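Local structure of imelysin-like protein (Psychrobacter arcticus, 3PF0) at residues Q86-S91 / G184-V189; Q96-Q101 / D179-G184; L103-A108 / Q166-L171; G141-L146 / L171-Y176; E156-E161 / M190-A195. The protein is of unknown function but, as an imelysin-like member of the M75 peptidase family, is regarded as a putative metalloendopeptidase. One frame throughout, in Å; residues are numbered along the deposited sequence. Where two conformers were deposited one is given.

In the fold
Three helices carry most of the network. Helix 183-214 serves contacts 1, 2 and 5, helix 92-112 serves contacts 2 and 3, and helix 167-176 serves contacts 3 and 4, which share Leu171. Contacts 1 and 2 are neighbours, their centres about 7 Å apart, and Val90 O lies 2.8 Å from Leu181 N in a probable hydrogen bond between them. Two further probable bonds tie the set together: Arg99 NE to Leu175 O (2.9 Å) joins contacts 2 and 4, and Gln166 NE2 to Leu158 O (2.9 Å) joins contacts 3 and 5. Contact 3 is centred about 10 Å from the centre of the chain, contact 1 about 27 Å.

Contact 1: Q86-S91 / G184-V189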
# COMPACT_ATOMS: atom_id res chain seq x y z
N GLN A 86 20.95 -21.13 4.38
CA GLN A 86 21.78 -22.16 4.99
C GLN A 86 22.63 -22.87 3.91
O GLN A 86 23.70 -23.42 4.21
CB GLN A 86 20.91 -23.16 5.76
CG GLN A 86 20.52 -22.66 7.14
CD GLN A 86 19.70 -23.67 7.89
OE1 GLN A 86 18.48 -23.54 8.02
NE2 GLN A 86 20.36 -24.69 8.43
N LYS A 87 22.17 -22.84 2.64
CA LYS A 87 22.86 -23.42 1.49
C LYS A 87 23.27 -22.30 0.50
O LYS A 87 23.00 -22.39 -0.70
CB LYS A 87 22.00 -24.51 0.81
CG LYS A 87 21.70 -25.72 1.70
CD LYS A 87 20.75 -26.70 1.02
CE LYS A 87 20.27 -27.78 1.97
NZ LYS A 87 19.46 -28.82 1.28
N ALA A 88 23.92 -21.23 1.02
CA ALA A 88 24.41 -20.09 0.25
C ALA A 88 25.62 -20.50 -0.61
O ALA A 88 26.42 -21.33 -0.16
CB ALA A 88 24.78 -18.94 1.19
N PRO A 89 25.77 -19.98 -1.86
CA PRO A 89 24.94 -18.97 -2.54
C PRO A 89 23.55 -19.47 -2.94
O PRO A 89 23.37 -20.65 -3.28
CB PRO A 89 25.79 -18.58 -3.76
CG PRO A 89 26.59 -19.81 -4.05
CD PRO A 89 26.92 -20.38 -2.69
N VAL A 90 22.55 -18.58 -2.87
CA VAL A 90 21.16 -18.89 -3.21
C VAL A 90 20.89 -18.42 -4.65
O VAL A 90 21.12 -17.26 -4.97
CB VAL A 90 20.17 -18.28 -2.18
CG1 VAL A 90 18.72 -18.53 -2.58
CG2 VAL A 90 20.43 -18.83 -0.78
N SER A 91 20.44 -19.35 -5.51
CA SER A 91 20.09 -19.08 -6.91
C SER A 91 18.96 -20.02 -7.35
O SER A 91 18.36 -20.69 -6.51
CB SER A 91 21.32 -19.23 -7.80
OG SER A 91 21.88 -20.53 -7.70
N GLY A 184 26.77 -12.47 2.38
CA GLY A 184 26.47 -11.11 2.80
C GLY A 184 25.09 -10.63 2.36
O GLY A 184 24.35 -10.05 3.15
N GLN A 185 24.73 -10.91 1.08
CA GLN A 185 23.42 -10.55 0.53
C GLN A 185 22.29 -11.33 1.24
O GLN A 185 21.22 -10.79 1.48
CB GLN A 185 23.38 -10.78 -0.98
CG GLN A 185 23.99 -9.63 -1.76
CD GLN A 185 24.56 -10.05 -3.09
OE1 GLN A 185 24.61 -11.23 -3.47
NE2 GLN A 185 25.03 -9.06 -3.84
N CYS A 186 22.58 -12.59 1.62
CA CYS A 186 21.68 -13.48 2.36
C CYS A 186 21.38 -12.93 3.75
O CYS A 186 20.22 -12.92 4.16
CB CYS A 186 22.29 -14.87 2.43
SG CYS A 186 21.45 -16.07 1.39
N ALA A 187 22.43 -12.43 4.45
CA ALA A 187 22.33 -11.85 5.78
C ALA A 187 21.48 -10.59 5.74
O ALA A 187 20.73 -10.35 6.69
CB ALA A 187 23.72 -11.53 6.34
N TYR A 188 21.56 -9.81 4.64
CA TYR A 188 20.77 -8.60 4.47
C TYR A 188 19.29 -8.92 4.30
O TYR A 188 18.46 -8.23 4.88
CB TYR A 188 21.27 -7.74 3.26
CG TYR A 188 20.33 -6.58 2.97
CD1 TYR A 188 20.47 -5.36 3.63
CD2 TYR A 188 19.24 -6.74 2.12
CE1 TYR A 188 19.56 -4.33 3.44
CE2 TYR A 188 18.32 -5.71 1.92
CZ TYR A 188 18.49 -4.50 2.57
OH TYR A 188 17.58 -3.49 2.39
N VAL A 189 18.95 -9.90 3.45
CA VAL A 189 17.56 -10.26 3.13
C VAL A 189 16.87 -10.76 4.40
O VAL A 189 15.72 -10.39 4.65
CB VAL A 189 17.49 -11.27 1.94
CG1 VAL A 189 16.09 -11.89 1.78
CG2 VAL A 189 17.94 -10.60 0.63
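Val90 and Ala88 both bear on the sulfur of Cys186, and the apolar touches between the two segments all converge on that atom. Val90 CG2 approaches SG to 3.7 Å; Ala88 CB stands further off, 4.4 Å from Cys186 SG. In Val90, CG1 extends opposite the backbone N (chi1 176°), which turns CG2, the branch on the N side, onto the sulfur. Between these two residues Pro89 follows a cis peptide bond and stays clear of the helix.

The covalent part is the disulfide from Cys186 to Cys85, the residue directly before 86-91. It is a cross-link of an all-helical fold, stapling the start of the connection between helices 48-84 and 92-112 to the first turn of helix 183-214. The same sulfur thus holds the disulfide and lies against Val90 CG2.

Hydrogen bonding contributes nothing directly between the segments. Val90 instead pairs through its backbone with Leu181, just ahead of helix 183-214. Within the helix, Tyr188 N bonds Gly184 O (3.2 Å) and Val189 N bonds Gln185 O (3.1 Å). Tyr188 and Val189 belong to another face, where both pack on helix 167-176, and Tyr188 OH is bonded to Val165 O.

Contact 2: Q96-Q101 / D179-G184; sequences QALRDQ and DSLDAG
Leu98 of helix 92-112 and Leu181 of the turn that leads into helix 183-214 form a helix-to-loop contact at the entry of the second helix, where Asp182 is the N-cap and its OD1 accepts from Gln185 N. The apolar touch is between single methyls: Leu98 CD1 lies 3.9 Å from Leu181 CD1, the two side chains slanting across one another. Both carry CG on the backbone N side (chi1 -70° in Leu98, -67° in Leu181), and each CD1 reaches forward into the gap between backbones, whose CA atoms here are 10.5 Å apart.

The second touch sets a guanidinium nitrogen against a backbone carbon, and there is no salt bridge. Arg99 NH2 is 4.0 Å from Asp179 CA, met obliquely, while the carboxylate leads away and leaves NH2 6.8 Å from Asp179 OD1. The arginine has stronger partners elsewhere: its NE bonds Leu175 O and its guanidinium makes a cation-pi contact with Tyr176. Along the same helix, Gln96 NE2 bonds Asp100 OD1 one turn on, over 3.2 Å, reaching it from above the carboxylate plane.

Leu98 and Leu181 both also rest on Leu175 of helix 167-176, and Leu98 is backed further by Leu80 and Ala81 of helix 48-84.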
# COMPACT_ATOMS: atom_id res chain seq x y z
N GLN A 96 14.06 -17.64 -6.99
CA GLN A 96 12.77 -17.29 -7.59
C GLN A 96 11.66 -17.30 -6.52
O GLN A 96 10.83 -16.40 -6.51
CB GLN A 96 12.41 -18.19 -8.78
CG GLN A 96 11.40 -17.55 -9.76
CD GLN A 96 11.75 -16.13 -10.18
OE1 GLN A 96 12.86 -15.84 -10.69
NE2 GLN A 96 10.82 -15.20 -9.95
N ALA A 97 11.69 -18.29 -5.62
CA ALA A 97 10.74 -18.42 -4.51
C ALA A 97 10.83 -17.18 -3.60
O ALA A 97 9.80 -16.65 -3.18
CB ALA A 97 11.01 -19.70 -3.73
N LEU A 98 12.06 -16.68 -3.34
CA LEU A 98 12.26 -15.47 -2.53
C LEU A 98 11.69 -14.22 -3.23
O LEU A 98 11.06 -13.38 -2.59
CB LEU A 98 13.74 -15.25 -2.17
CG LEU A 98 14.38 -16.24 -1.17
CD1 LEU A 98 15.78 -15.82 -0.83
CD2 LEU A 98 13.57 -16.36 0.10
N ARG A 99 11.88 -14.15 -4.55
CA ARG A 99 11.38 -13.05 -5.39
C ARG A 99 9.85 -13.06 -5.46
O ARG A 99 9.23 -12.01 -5.36
CB ARG A 99 11.98 -13.13 -6.79
CG ARG A 99 13.45 -12.71 -6.82
CD ARG A 99 14.01 -12.92 -8.21
NE ARG A 99 15.39 -12.47 -8.31
CZ ARG A 99 16.09 -12.47 -9.44
NH1 ARG A 99 15.54 -12.89 -10.57
NH2 ARG A 99 17.35 -12.04 -9.45
N ASP A 100 9.25 -14.26 -5.61
CA ASP A 100 7.80 -14.43 -5.66
C ASP A 100 7.15 -14.02 -4.35
O ASP A 100 6.14 -13.33 -4.38
CB ASP A 100 7.44 -15.89 -6.00
CG ASP A 100 7.80 -16.31 -7.42
OD1 ASP A 100 8.18 -15.43 -8.23
OD2 ASP A 100 7.73 -17.52 -7.71
N GLN A 101 7.74 -14.44 -3.21
CA GLN A 101 7.24 -14.12 -1.88
C GLN A 101 7.42 -12.61 -1.59
O GLN A 101 6.57 -12.02 -0.92
CB GLN A 101 7.90 -14.99 -0.80
CG GLN A 101 7.31 -14.87 0.62
CD GLN A 101 5.80 -14.84 0.69
OE1 GLN A 101 5.09 -15.53 -0.05
NE2 GLN A 101 5.27 -14.04 1.59
N ASP A 179 21.50 -12.69 -10.11
CA ASP A 179 20.76 -13.95 -10.23
C ASP A 179 21.26 -14.95 -9.16
O ASP A 179 20.97 -16.14 -9.23
CB ASP A 179 20.87 -14.53 -11.66
CG ASP A 179 22.23 -15.01 -12.13
OD1 ASP A 179 23.25 -14.56 -11.56
OD2 ASP A 179 22.28 -15.79 -13.11
N SER A 180 21.97 -14.43 -8.15
CA SER A 180 22.56 -15.19 -7.06
C SER A 180 22.74 -14.32 -5.82
O SER A 180 23.09 -13.14 -5.95
CB SER A 180 23.91 -15.75 -7.50
OG SER A 180 24.50 -16.57 -6.50
N LEU A 181 22.48 -14.89 -4.63
CA LEU A 181 22.69 -14.23 -3.34
C LEU A 181 23.87 -14.87 -2.65
O LEU A 181 23.83 -16.07 -2.39
CB LEU A 181 21.45 -14.33 -2.41
CG LEU A 181 20.15 -13.61 -2.77
CD1 LEU A 181 19.06 -13.97 -1.78
CD2 LEU A 181 20.32 -12.10 -2.73
N ASP A 182 24.91 -14.08 -2.33
CA ASP A 182 26.05 -14.62 -1.58
C ASP A 182 25.76 -14.50 -0.07
O ASP A 182 24.68 -14.02 0.30
CB ASP A 182 27.39 -13.94 -1.98
CG ASP A 182 27.54 -12.45 -1.71
OD1 ASP A 182 26.86 -11.93 -0.80
OD2 ASP A 182 28.39 -11.82 -2.37
N ALA A 183 26.70 -14.94 0.79
CA ALA A 183 26.53 -14.94 2.24
C ALA A 183 26.10 -13.56 2.81
O ALA A 183 25.16 -13.50 3.62
CB ALA A 183 27.80 -15.41 2.93
N GLY A 184 26.77 -12.47 2.38
CA GLY A 184 26.47 -11.11 2.80
C GLY A 184 25.09 -10.63 2.36
O GLY A 184 24.35 -10.05 3.15

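Contact 3: L103-A108 / Q166-L171; sequences LVLAQA and QGIPGL
Ile168 meets both Leu105 and Ala106 of helix 92-112, and the residues on its two sides explain how it is delivered there. Gln166 itself points elsewhere: its NE2 is held by two carbonyls, Ser162 O and Leu158 O, which anchor the chain just ahead of helix 167-176. Gly167 follows with a positive phi (72°), and the chain then runs on as helix.

Ile168 then carries the contact with both of its branches. CG2, set opposite the backbone N by a chi1 of -72°, packs on Ala106 CB at 4.0 Å, while CG1 lies 4.3 Å from Leu105 CG. The small alanine permits a close approach of the backbones, with Ala106 CA and Ile168 CA 6.4 Å apart. Polar bonds reinforce the position from outside the two segments: Ile168 O accepts from Trp102 NE1, one turn back on helix 92-112, and the Ile168 backbone is also paired with Ile129.

Pro169 turns off the interface to touch Asn130; so near the start of the helix its lack of an N-H costs no helical bond. Gly170 N makes only a weak bond to Gln166 O (3.3 Å), whereas Leu171 N bonds Gly167 O more closely (3.0 Å). Leu171 points toward 103-108 without a close touch, Leu171 CD1 staying 4.6 Å from Leu105 CD2; it packs on Trp102 further back on that helix and on Ala192 and Leu196. Because Leu105 and Ile168 also reach Leu196, apolar side chains of helices 92-112, 167-176 and 183-214 meet around it, as in a buried helical-bundle interface.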
# COMPACT_ATOMS: atom_id res chain seq x y z
N LEU A 103 6.98 -10.23 -3.79
CA LEU A 103 5.84 -9.62 -4.49
C LEU A 103 4.55 -9.77 -3.68
O LEU A 103 3.79 -8.81 -3.60
CB LEU A 103 5.67 -10.21 -5.91
CG LEU A 103 4.54 -9.64 -6.80
CD1 LEU A 103 4.58 -8.10 -6.87
CD2 LEU A 103 4.59 -10.24 -8.20
N VAL A 104 4.30 -10.98 -3.08
CA VAL A 104 3.13 -11.26 -2.22
C VAL A 104 3.13 -10.23 -1.07
O VAL A 104 2.09 -9.61 -0.80
CB VAL A 104 3.12 -12.73 -1.71
CG1 VAL A 104 1.98 -12.98 -0.72
CG2 VAL A 104 3.05 -13.74 -2.87
N LEU A 105 4.30 -10.02 -0.44
CA LEU A 105 4.49 -9.04 0.63
C LEU A 105 4.30 -7.60 0.14
O LEU A 105 3.67 -6.80 0.84
CB LEU A 105 5.89 -9.21 1.28
CG LEU A 105 6.42 -8.05 2.14
CD1 LEU A 105 5.56 -7.82 3.40
CD2 LEU A 105 7.85 -8.26 2.50
N ALA A 106 4.84 -7.25 -1.04
CA ALA A 106 4.71 -5.89 -1.59
C ALA A 106 3.24 -5.58 -1.90
O ALA A 106 2.79 -4.47 -1.63
CB ALA A 106 5.56 -5.73 -2.84
N GLN A 107 2.48 -6.60 -2.38
CA GLN A 107 1.05 -6.49 -2.67
C GLN A 107 0.23 -6.29 -1.37
O GLN A 107 -0.69 -5.46 -1.37
CB GLN A 107 0.56 -7.73 -3.43
CG GLN A 107 0.98 -7.75 -4.91
CD GLN A 107 0.53 -9.00 -5.60
OE1 GLN A 107 1.06 -10.09 -5.38
NE2 GLN A 107 -0.43 -8.87 -6.49
N ALA A 108 0.58 -7.03 -0.29
CA ALA A 108 -0.08 -6.93 1.03
C ALA A 108 0.14 -5.55 1.66
O ALA A 108 -0.80 -4.99 2.22
CB ALA A 108 0.44 -8.02 1.97
N GLN A 166 16.41 -0.14 3.55
CA GLN A 166 15.65 -1.26 4.09
C GLN A 166 14.18 -1.25 3.61
O GLN A 166 13.81 -0.48 2.71
CB GLN A 166 15.73 -1.25 5.63
CG GLN A 166 15.24 0.04 6.27
CD GLN A 166 15.60 0.13 7.72
OE1 GLN A 166 15.08 -0.61 8.57
NE2 GLN A 166 16.44 1.09 8.05
N GLY A 167 13.36 -2.10 4.23
CA GLY A 167 11.95 -2.25 3.91
C GLY A 167 11.72 -2.95 2.58
O GLY A 167 12.64 -3.58 2.03
N ILE A 168 10.49 -2.82 2.05
CA ILE A 168 10.09 -3.42 0.77
C ILE A 168 11.05 -2.99 -0.40
O ILE A 168 11.53 -3.90 -1.07
CB ILE A 168 8.59 -3.16 0.47
CG1 ILE A 168 7.73 -4.02 1.43
CG2 ILE A 168 8.21 -3.44 -0.99
CD1 ILE A 168 6.47 -3.46 1.76
N PRO A 169 11.40 -1.69 -0.63
CA PRO A 169 12.30 -1.38 -1.76
C PRO A 169 13.75 -1.85 -1.54
O PRO A 169 14.45 -2.12 -2.52
CB PRO A 169 12.24 0.15 -1.87
CG PRO A 169 11.84 0.61 -0.51
CD PRO A 169 10.93 -0.45 0.03
N GLY A 170 14.19 -1.93 -0.27
CA GLY A 170 15.51 -2.43 0.09
C GLY A 170 15.63 -3.91 -0.26
O GLY A 170 16.60 -4.33 -0.89
N LEU A 171 14.62 -4.70 0.12
CA LEU A 171 14.56 -6.14 -0.16
C LEU A 171 14.46 -6.38 -1.68
O LEU A 171 15.13 -7.28 -2.21
CB LEU A 171 13.37 -6.76 0.58
CG LEU A 171 13.59 -7.00 2.07
CD1 LEU A 171 12.27 -7.06 2.83
CD2 LEU A 171 14.43 -8.25 2.31

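Contact 4: G141-L146 / L171-Y176; sequences GGVADL and LEEALY
Val143 of helix 138-149 packs between Glu173 and Ala174 of helix 167-176, and this is the close part of the contact. Its CB lies 4.2 Å from Glu173 CG, and its CG1 4.4 Å from Ala174 CB. With CG1 opposite the backbone N (chi1 169°), that methyl is the one presented to the alanine. The alanine's small side chain accompanies a backbone approach of 7.1 Å between Val143 CA and Ala174 CA. Tyr188 of helix 183-214 touches both Val143 and Ala174 and so closes this buried end.

Toward the solvent the fit slackens. On the exposed next position of helix 138-149, Ala144 CB is 6.6 Å from Glu173 CG, and Asp145 faces outward altogether. Glu173 spans the two regimes: its aliphatic CG lies against the valine, while the carboxylate of this partly exposed residue makes a weak hydrogen bond from OE1 to His140 ND1, one turn before Ala144.

No hydrogen bond or salt bridge joins 141-146 to 171-176. Their association therefore rests on dispersion and on the burial of apolar carbon, including the methylene portion of an acidic side chain, with the weak Glu173-His140 bond as a directional link between the two helices.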
# COMPACT_ATOMS: atom_id res chain seq x y z
N GLY A 141 21.92 2.58 -4.62
CA GLY A 141 23.30 2.74 -4.16
C GLY A 141 23.54 2.46 -2.69
O GLY A 141 24.59 1.90 -2.33
N GLY A 142 22.58 2.83 -1.85
CA GLY A 142 22.67 2.65 -0.42
C GLY A 142 22.66 1.21 0.06
O GLY A 142 23.38 0.87 1.00
N VAL A 143 21.83 0.35 -0.57
CA VAL A 143 21.69 -1.05 -0.17
C VAL A 143 23.03 -1.77 -0.39
O VAL A 143 23.54 -2.35 0.57
CB VAL A 143 20.49 -1.75 -0.86
CG1 VAL A 143 20.51 -3.26 -0.65
CG2 VAL A 143 19.17 -1.17 -0.36
N ALA A 144 23.63 -1.67 -1.59
CA ALA A 144 24.91 -2.31 -1.90
C ALA A 144 26.04 -1.82 -0.97
O ALA A 144 26.80 -2.66 -0.45
CB ALA A 144 25.29 -2.07 -3.36
N ASP A 145 26.12 -0.49 -0.71
CA ASP A 145 27.12 0.09 0.20
C ASP A 145 26.98 -0.51 1.58
O ASP A 145 28.00 -0.85 2.19
CB ASP A 145 26.98 1.63 0.31
CG ASP A 145 27.38 2.46 -0.89
OD1 ASP A 145 28.22 2.00 -1.69
OD2 ASP A 145 26.88 3.61 -1.00
N LEU A 146 25.73 -0.65 2.07
CA LEU A 146 25.43 -1.19 3.39
C LEU A 146 25.85 -2.66 3.51
O LEU A 146 26.43 -3.02 4.54
CB LEU A 146 23.92 -1.03 3.72
CG LEU A 146 23.48 -1.44 5.13
CD1 LEU A 146 23.81 -0.39 6.15
CD2 LEU A 146 22.02 -1.76 5.17
N LEU A 171 14.62 -4.70 0.12
CA LEU A 171 14.56 -6.14 -0.16
C LEU A 171 14.46 -6.38 -1.68
O LEU A 171 15.13 -7.28 -2.21
CB LEU A 171 13.37 -6.76 0.58
CG LEU A 171 13.59 -7.00 2.07
CD1 LEU A 171 12.27 -7.06 2.83
CD2 LEU A 171 14.43 -8.25 2.31
N GLU A 172 13.69 -5.55 -2.38
CA GLU A 172 13.53 -5.65 -3.82
C GLU A 172 14.88 -5.54 -4.52
O GLU A 172 15.20 -6.36 -5.39
CB GLU A 172 12.60 -4.55 -4.32
CG GLU A 172 12.34 -4.63 -5.82
CD GLU A 172 11.59 -3.47 -6.42
OE1 GLU A 172 11.37 -2.46 -5.71
OE2 GLU A 172 11.20 -3.57 -7.61
N GLU A 173 15.66 -4.53 -4.11
CA GLU A 173 16.97 -4.23 -4.64
C GLU A 173 17.93 -5.38 -4.37
O GLU A 173 18.64 -5.78 -5.28
CB GLU A 173 17.49 -2.91 -4.05
CG GLU A 173 18.78 -2.40 -4.67
CD GLU A 173 18.81 -2.33 -6.18
OE1 GLU A 173 18.12 -1.46 -6.75
OE2 GLU A 173 19.51 -3.16 -6.81
N ALA A 174 17.96 -5.91 -3.12
CA ALA A 174 18.86 -7.01 -2.77
C ALA A 174 18.51 -8.31 -3.51
O ALA A 174 19.42 -9.03 -3.92
CB ALA A 174 18.85 -7.24 -1.28
N LEU A 175 17.20 -8.59 -3.71
CA LEU A 175 16.75 -9.82 -4.41
C LEU A 175 16.90 -9.74 -5.94
O LEU A 175 17.06 -10.79 -6.59
CB LEU A 175 15.30 -10.17 -4.04
CG LEU A 175 15.10 -10.63 -2.59
CD1 LEU A 175 13.64 -10.62 -2.22
CD2 LEU A 175 15.72 -12.01 -2.35
N TYR A 176 16.90 -8.53 -6.52
CA TYR A 176 17.00 -8.35 -7.97
C TYR A 176 18.35 -7.80 -8.46
O TYR A 176 18.50 -7.62 -9.67
CB TYR A 176 15.88 -7.45 -8.46
CG TYR A 176 14.58 -8.20 -8.62
CD1 TYR A 176 13.71 -8.36 -7.55
CD2 TYR A 176 14.25 -8.80 -9.83
CE1 TYR A 176 12.53 -9.09 -7.68
CE2 TYR A 176 13.07 -9.51 -9.98
CZ TYR A 176 12.21 -9.66 -8.90
OH TYR A 176 11.05 -10.36 -9.06

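Contact 5: E156-E161 / M190-A195; sequences EQLANE and MSASSA
Leu158 makes every close touch with 190-195. Ahead of it, Glu156 starts away from the helix, then bends back, but Glu156 OE2 remains 5.5 Å from Ser194 OG and makes no contact. Gln157 is engaged locally, its OE1 taking a bond from Thr154 N.

At Leu158 the side chain turns inward. With CG on the backbone N side (chi1 -76°), CD1 is carried onto the helix and settles against the Ser191-Ala192 peptide, 3.6 Å from Ser191 O and equally 3.6 Å from Ala192 N, with Ser191 CB at 3.9 Å and Ala195 CB at 4.1 Å from the same methyl. One methyl thus spans a full turn of helix, from Ser191 to Ala195. The leucine meets CB of Ser191; the hydroxyl OG of Ser191 is bonded back to Ala187 O. In the all-helical fold this is the connection between helices 138-149 and 167-176 laid over helix 183-214, and Leu158 touches Leu146 of the former helix as well.

Ala159 N then bonds Glu156 O (3.3 Å), and Glu161 N bonds Leu158 O (2.9 Å). These are i to i+3 bonds, and 156-159 have helical phi/psi without regular helix bonding. Glu161 leans on Leu146.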
# COMPACT_ATOMS: atom_id res chain seq x y z
N GLU A 156 18.38 -5.82 14.11
CA GLU A 156 18.40 -4.74 15.10
C GLU A 156 19.30 -3.60 14.67
O GLU A 156 18.99 -2.44 14.94
CB GLU A 156 18.82 -5.27 16.49
CG GLU A 156 17.93 -6.37 17.05
CD GLU A 156 18.11 -7.77 16.47
OE1 GLU A 156 19.17 -8.04 15.86
OE2 GLU A 156 17.16 -8.58 16.59
N GLN A 157 20.37 -3.91 13.94
CA GLN A 157 21.32 -2.91 13.44
C GLN A 157 20.70 -1.96 12.42
O GLN A 157 21.11 -0.81 12.36
CB GLN A 157 22.53 -3.60 12.81
CG GLN A 157 23.59 -4.00 13.84
CD GLN A 157 24.81 -4.59 13.19
OE1 GLN A 157 24.73 -5.35 12.22
NE2 GLN A 157 25.97 -4.25 13.71
N LEU A 158 19.70 -2.43 11.65
CA LEU A 158 18.99 -1.63 10.64
C LEU A 158 18.18 -0.47 11.22
O LEU A 158 17.97 0.52 10.51
CB LEU A 158 18.07 -2.53 9.82
CG LEU A 158 18.77 -3.40 8.79
CD1 LEU A 158 17.84 -4.43 8.27
CD2 LEU A 158 19.30 -2.56 7.62
N ALA A 159 17.78 -0.56 12.52
CA ALA A 159 17.05 0.48 13.25
C ALA A 159 17.82 1.80 13.28
O ALA A 159 17.19 2.87 13.30
CB ALA A 159 16.76 0.02 14.68
N ASN A 160 19.18 1.72 13.29
CA ASN A 160 20.03 2.90 13.30
C ASN A 160 20.50 3.26 11.88
O ASN A 160 21.16 4.28 11.68
CB ASN A 160 21.22 2.72 14.25
CG ASN A 160 21.83 4.02 14.71
OD1 ASN A 160 21.14 4.94 15.19
ND2 ASN A 160 23.14 4.14 14.56
N GLU A 161 20.11 2.44 10.88
CA GLU A 161 20.45 2.74 9.48
C GLU A 161 19.27 3.50 8.86
O GLU A 161 18.14 3.41 9.37
CB GLU A 161 20.79 1.46 8.67
CG GLU A 161 21.99 0.68 9.19
CD GLU A 161 23.32 1.40 9.20
OE1 GLU A 161 23.58 2.21 8.28
OE2 GLU A 161 24.13 1.12 10.11
N MSE A 190 17.59 -11.54 5.23
CA MSE A 190 17.09 -12.04 6.51
C MSE A 190 16.91 -10.90 7.50
O MSE A 190 15.86 -10.82 8.14
CB MSE A 190 18.03 -13.10 7.09
CG MSE A 190 17.96 -14.44 6.36
SE MSE A 190 19.37 -15.62 6.99
CE MSE A 190 18.74 -15.91 8.84
N SER A 191 17.90 -9.98 7.58
CA SER A 191 17.86 -8.82 8.48
C SER A 191 16.74 -7.85 8.11
O SER A 191 16.00 -7.43 9.00
CB SER A 191 19.19 -8.07 8.47
OG SER A 191 20.20 -8.87 9.04
N ALA A 192 16.62 -7.50 6.81
CA ALA A 192 15.60 -6.55 6.36
C ALA A 192 14.20 -7.11 6.50
O ALA A 192 13.34 -6.38 6.96
CB ALA A 192 15.88 -6.10 4.93
N SER A 193 13.95 -8.38 6.14
CA SER A 193 12.62 -8.98 6.27
C SER A 193 12.24 -9.14 7.78
O SER A 193 11.09 -8.88 8.15
CB SER A 193 12.52 -10.29 5.50
OG SER A 193 13.55 -11.20 5.85
N SER A 194 13.22 -9.46 8.64
CA SER A 194 13.02 -9.55 10.09
C SER A 194 12.69 -8.18 10.69
O SER A 194 11.76 -8.07 11.49
CB SER A 194 14.26 -10.13 10.77
OG SER A 194 14.16 -10.08 12.19
N ALA A 195 13.46 -7.12 10.31
CA ALA A 195 13.21 -5.76 10.80
C ALA A 195 11.84 -5.29 10.34
O ALA A 195 11.12 -4.66 11.11
CB ALA A 195 14.30 -4.81 10.33